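Local coordinates for D-lactate dehydrogenase (Fermentative) (Pseudomonas aeruginosa, PDB 6ABJ), which probably catalyses the NADH-dependent interconversion of pyruvate and D-lactate, working as a tetramer of the D-isomer specific 2-hydroxyacid dehydrogenase family, at residues G127-L132 with R177-F182; F156-K161 with S214-L219. One frame throughout, in Å; residues are numbered along the deposited sequence.

Interaction 1. Residues G127-L132 with R177-F182; sequences GLILTL and RIMAGF
M179 on helix 170-181 and F182, three residues on, meet I129 and L130, adjacent residues on helix 118-134. The M179 side chain is bent at both chi2 (-57°) and chi3 (-71°), a folded course that swings its methyl group across to the other helix. There CE comes within 4.1 Å of I129 CD1, and the two chains meet tip to tip. I129 also rests on M244 and I246 of strand 243-247, so this pair lies close to the sheet.

Further along, F182 aims its CB at helix 118-134. The far corner of its ring, CZ, lies 4.0 Å from L130 CD1; the leucine arrives obliquely to the ring, from the direction opposite to the phenylalanine. The second subunit borders this pair, with its G127 against L130 and its I178 against F182.

The backbones stay well apart, the nearest CA atoms, those of I129 and M179, being 10.3 Å from each other. Both helices belong to the coenzyme-binding half of the chain: helix 118-134 packs on strand 243-247 of the Rossmann sheet, and helix 170-181 begins within the probable GxGxxG motif, whose last glycine is in its first turn. All four touching side chains are buried and apolar, and just 131 Å² is covered between the segments, which implies a light, wholly hydrophobic bridge without the directional constraint of hydrogen bonds.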
# COMPACT_ATOMS: atom_id res chain seq x y z
N GLY B 127 0.45 -5.35 20.79
CA GLY B 127 0.94 -5.08 19.47
C GLY B 127 0.16 -3.94 18.78
O GLY B 127 0.73 -3.06 18.11
N LEU B 128 -1.15 -3.89 19.05
CA LEU B 128 -2.01 -2.87 18.41
C LEU B 128 -1.60 -1.55 19.05
O LEU B 128 -1.50 -0.51 18.36
CB LEU B 128 -3.52 -3.17 18.68
CG LEU B 128 -4.12 -4.28 17.78
CD1 LEU B 128 -5.60 -4.49 18.21
CD2 LEU B 128 -4.01 -3.98 16.32
N ILE B 129 -1.38 -1.55 20.35
CA ILE B 129 -0.95 -0.31 21.04
C ILE B 129 0.35 0.24 20.43
O ILE B 129 0.45 1.44 20.11
CB ILE B 129 -0.73 -0.58 22.56
CG1 ILE B 129 -2.09 -0.76 23.20
CG2 ILE B 129 -0.01 0.59 23.21
CD1 ILE B 129 -2.11 -1.22 24.61
N LEU B 130 1.33 -0.63 20.24
CA LEU B 130 2.63 -0.16 19.80
C LEU B 130 2.61 0.25 18.36
O LEU B 130 3.22 1.24 18.00
CB LEU B 130 3.70 -1.23 20.03
CG LEU B 130 4.18 -1.21 21.50
CD1 LEU B 130 4.83 -2.51 21.79
CD2 LEU B 130 5.07 0.01 21.77
N THR B 131 1.87 -0.47 17.51
CA THR B 131 1.80 -0.08 16.14
C THR B 131 1.13 1.30 16.00
O THR B 131 1.54 2.12 15.17
CB THR B 131 1.19 -1.15 15.17
OG1 THR B 131 1.39 -0.67 13.82
CG2 THR B 131 -0.23 -1.30 15.30
N LEU B 132 0.06 1.52 16.74
CA LEU B 132 -0.62 2.79 16.68
C LEU B 132 0.28 3.93 17.23
O LEU B 132 0.37 5.00 16.64
CB LEU B 132 -1.91 2.74 17.50
CG LEU B 132 -3.10 1.98 16.86
CD1 LEU B 132 -4.13 1.62 17.91
CD2 LEU B 132 -3.69 2.89 15.77
N ARG B 177 -0.46 -7.25 33.38
CA ARG B 177 0.89 -7.60 33.80
C ARG B 177 1.91 -7.18 32.74
O ARG B 177 3.01 -6.68 33.03
CB ARG B 177 1.01 -9.15 34.05
CG ARG B 177 2.41 -9.63 34.46
CD ARG B 177 2.42 -10.89 35.38
NE ARG B 177 1.25 -11.72 35.11
CZ ARG B 177 0.16 -11.83 35.87
NH1 ARG B 177 0.07 -11.25 37.03
NH2 ARG B 177 -0.87 -12.56 35.44
N ILE B 178 1.57 -7.39 31.47
CA ILE B 178 2.49 -6.94 30.41
C ILE B 178 2.66 -5.45 30.47
O ILE B 178 3.78 -4.97 30.41
CB ILE B 178 1.97 -7.31 29.02
CG1 ILE B 178 1.93 -8.83 28.86
CG2 ILE B 178 2.92 -6.78 27.96
CD1 ILE B 178 1.14 -9.29 27.65
N MET B 179 1.57 -4.69 30.60
CA MET B 179 1.70 -3.23 30.55
C MET B 179 2.44 -2.69 31.80
O MET B 179 3.18 -1.68 31.70
CB MET B 179 0.35 -2.52 30.37
CG MET B 179 -0.38 -2.87 29.07
SD MET B 179 0.66 -2.52 27.61
CE MET B 179 0.65 -0.74 27.62
N ALA B 180 2.24 -3.34 32.94
CA ALA B 180 3.05 -3.05 34.13
C ALA B 180 4.54 -3.17 33.90
O ALA B 180 5.28 -2.33 34.35
CB ALA B 180 2.62 -3.93 35.29
N GLY B 181 4.97 -4.13 33.09
CA GLY B 181 6.40 -4.28 32.73
C GLY B 181 7.01 -3.19 31.90
O GLY B 181 8.24 -2.99 31.91
N PHE B 182 6.15 -2.43 31.20
CA PHE B 182 6.60 -1.25 30.47
C PHE B 182 6.76 -0.06 31.46
O PHE B 182 7.24 1.01 31.09
CB PHE B 182 5.57 -0.86 29.39
CG PHE B 182 5.61 -1.66 28.13
CD1 PHE B 182 6.42 -1.26 27.08
CD2 PHE B 182 4.75 -2.72 27.92
CE1 PHE B 182 6.47 -1.99 25.90
CE2 PHE B 182 4.77 -3.45 26.69
CZ PHE B 182 5.60 -3.06 25.70

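Interaction 2. Residues F156-K161 with S214-L219; sequences FDLHGK and SDIVSL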
# COMPACT_ATOMS: atom_id res chain seq x y z
N PHE B 156 4.68 8.36 21.67
CA PHE B 156 4.80 8.69 23.07
C PHE B 156 5.38 7.49 23.84
O PHE B 156 5.14 6.33 23.50
CB PHE B 156 3.44 9.14 23.62
CG PHE B 156 2.35 8.08 23.56
CD1 PHE B 156 1.53 7.98 22.45
CD2 PHE B 156 2.13 7.22 24.59
CE1 PHE B 156 0.49 7.07 22.42
CE2 PHE B 156 1.07 6.29 24.56
CZ PHE B 156 0.22 6.26 23.48
N ASP B 157 6.15 7.79 24.87
CA ASP B 157 6.66 6.73 25.72
C ASP B 157 5.47 6.09 26.43
O ASP B 157 4.60 6.78 26.95
CB ASP B 157 7.55 7.30 26.81
CG ASP B 157 8.84 7.87 26.29
OD1 ASP B 157 9.09 7.79 25.07
OD2 ASP B 157 9.60 8.40 27.12
N LEU B 158 5.45 4.76 26.47
CA LEU B 158 4.52 4.08 27.30
C LEU B 158 4.85 4.19 28.81
O LEU B 158 3.95 4.31 29.68
CB LEU B 158 4.45 2.60 26.93
CG LEU B 158 3.84 2.27 25.55
CD1 LEU B 158 3.93 0.80 25.23
CD2 LEU B 158 2.38 2.75 25.43
N HIS B 159 6.14 4.14 29.10
CA HIS B 159 6.60 4.35 30.47
C HIS B 159 5.93 5.55 31.12
O HIS B 159 5.97 6.63 30.59
CB HIS B 159 8.13 4.50 30.49
CG HIS B 159 8.69 4.60 31.86
ND1 HIS B 159 9.17 5.79 32.39
CD2 HIS B 159 8.84 3.68 32.84
CE1 HIS B 159 9.57 5.59 33.63
NE2 HIS B 159 9.38 4.32 33.92
N GLY B 160 5.29 5.35 32.28
CA GLY B 160 4.72 6.44 33.02
C GLY B 160 3.27 6.74 32.64
O GLY B 160 2.55 7.42 33.40
N LYS B 161 2.78 6.19 31.51
CA LYS B 161 1.41 6.49 31.10
C LYS B 161 0.39 5.65 31.91
O LYS B 161 0.70 4.58 32.44
CB LYS B 161 1.19 6.22 29.60
CG LYS B 161 2.03 7.05 28.66
CD LYS B 161 1.77 8.54 28.89
CE LYS B 161 2.54 9.48 27.95
NZ LYS B 161 4.00 9.20 27.97
N SER B 214 -7.24 7.80 32.00
CA SER B 214 -6.39 6.89 31.28
C SER B 214 -5.86 7.49 29.95
O SER B 214 -6.61 8.09 29.21
CB SER B 214 -7.19 5.63 30.97
OG SER B 214 -7.45 4.89 32.13
N ASP B 215 -4.59 7.26 29.64
CA ASP B 215 -4.02 7.55 28.36
C ASP B 215 -4.36 6.46 27.36
O ASP B 215 -4.52 6.69 26.13
CB ASP B 215 -2.49 7.70 28.52
CG ASP B 215 -2.12 8.79 29.46
OD1 ASP B 215 -2.50 9.94 29.25
OD2 ASP B 215 -1.48 8.51 30.47
N ILE B 216 -4.51 5.27 27.84
CA ILE B 216 -4.83 4.10 26.99
C ILE B 216 -5.92 3.31 27.72
O ILE B 216 -5.76 3.08 28.90
CB ILE B 216 -3.62 3.16 26.77
CG1 ILE B 216 -2.50 3.88 26.03
CG2 ILE B 216 -4.04 1.92 25.99
CD1 ILE B 216 -1.18 3.09 26.04
N VAL B 217 -7.01 2.96 27.04
CA VAL B 217 -8.12 2.17 27.62
C VAL B 217 -8.21 0.90 26.86
O VAL B 217 -8.20 0.93 25.64
CB VAL B 217 -9.41 2.94 27.51
CG1 VAL B 217 -10.58 2.09 27.97
CG2 VAL B 217 -9.36 4.24 28.27
N SER B 218 -8.26 -0.28 27.54
CA SER B 218 -8.32 -1.50 26.81
C SER B 218 -9.50 -2.31 27.37
O SER B 218 -9.60 -2.44 28.56
CB SER B 218 -7.04 -2.31 26.92
OG SER B 218 -7.05 -3.41 26.05
N LEU B 219 -10.38 -2.79 26.47
CA LEU B 219 -11.56 -3.53 26.88
C LEU B 219 -11.29 -5.03 26.95
O LEU B 219 -10.86 -5.67 25.97
CB LEU B 219 -12.71 -3.26 25.92
CG LEU B 219 -13.01 -1.82 25.67
CD1 LEU B 219 -14.04 -1.57 24.57
CD2 LEU B 219 -13.53 -1.18 26.94
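The ammonium nitrogen of K161 is gripped twice: NZ donates to D157 O at 2.7 Å, lying in the carbonyl plane with a C=O...N angle of 146°, and forms a salt bridge with E318 of the second subunit. Bends at chi2 (-58°) and chi4 (-53°) curl the lysine back over its own loop, and its aliphatic part, not its charge, faces D215. CD and CA of K161 each lie 3.6 Å from D215 OD2, the two side chains crossing at about a right angle, whereas NZ stays 6.1 Å from that oxygen. The carboxylate is satisfied by K240, its salt-bridge partner through OD1, and by R162 N at OD2.

D215 and I216 lead from helix 207-213 into strand 216-219 of the parallel Rossmann sheet, while the type II turn L158-K161 feeds the neighbouring strand 162-166; the contact thus joins the entrances of two adjacent central strands.

Beside this polar pair, I216 CD1 packs 3.6 Å from L158 CD2, these side chains also crossing almost perpendicularly. The same methyl carbon reaches the edge of the F156 ring, near the ring plane, 4.2 Å from CE2.

In the fold
Interaction 1 is a buried contact of helix 118-134 with helix 170-181 and the nearby F182, whereas interaction 2 is partly buried, where a loop meets the start of a central strand. Their centres are 8 Å apart, and L158 joins them: its CD1 packs on L130 CD2 and F182 CD1, both at 3.7 Å, while its CD2 approaches I129 CG2. The hydrophobic layer is therefore continuous from helix to helix and on to strand 216-219. Polar chemistry appears towards the loop, where charged residues find partners within the chain and across the subunit boundary. Both contacts border the second subunit, through packing at interaction 1 and largely through polar bonds from the loop 156-161 at interaction 2.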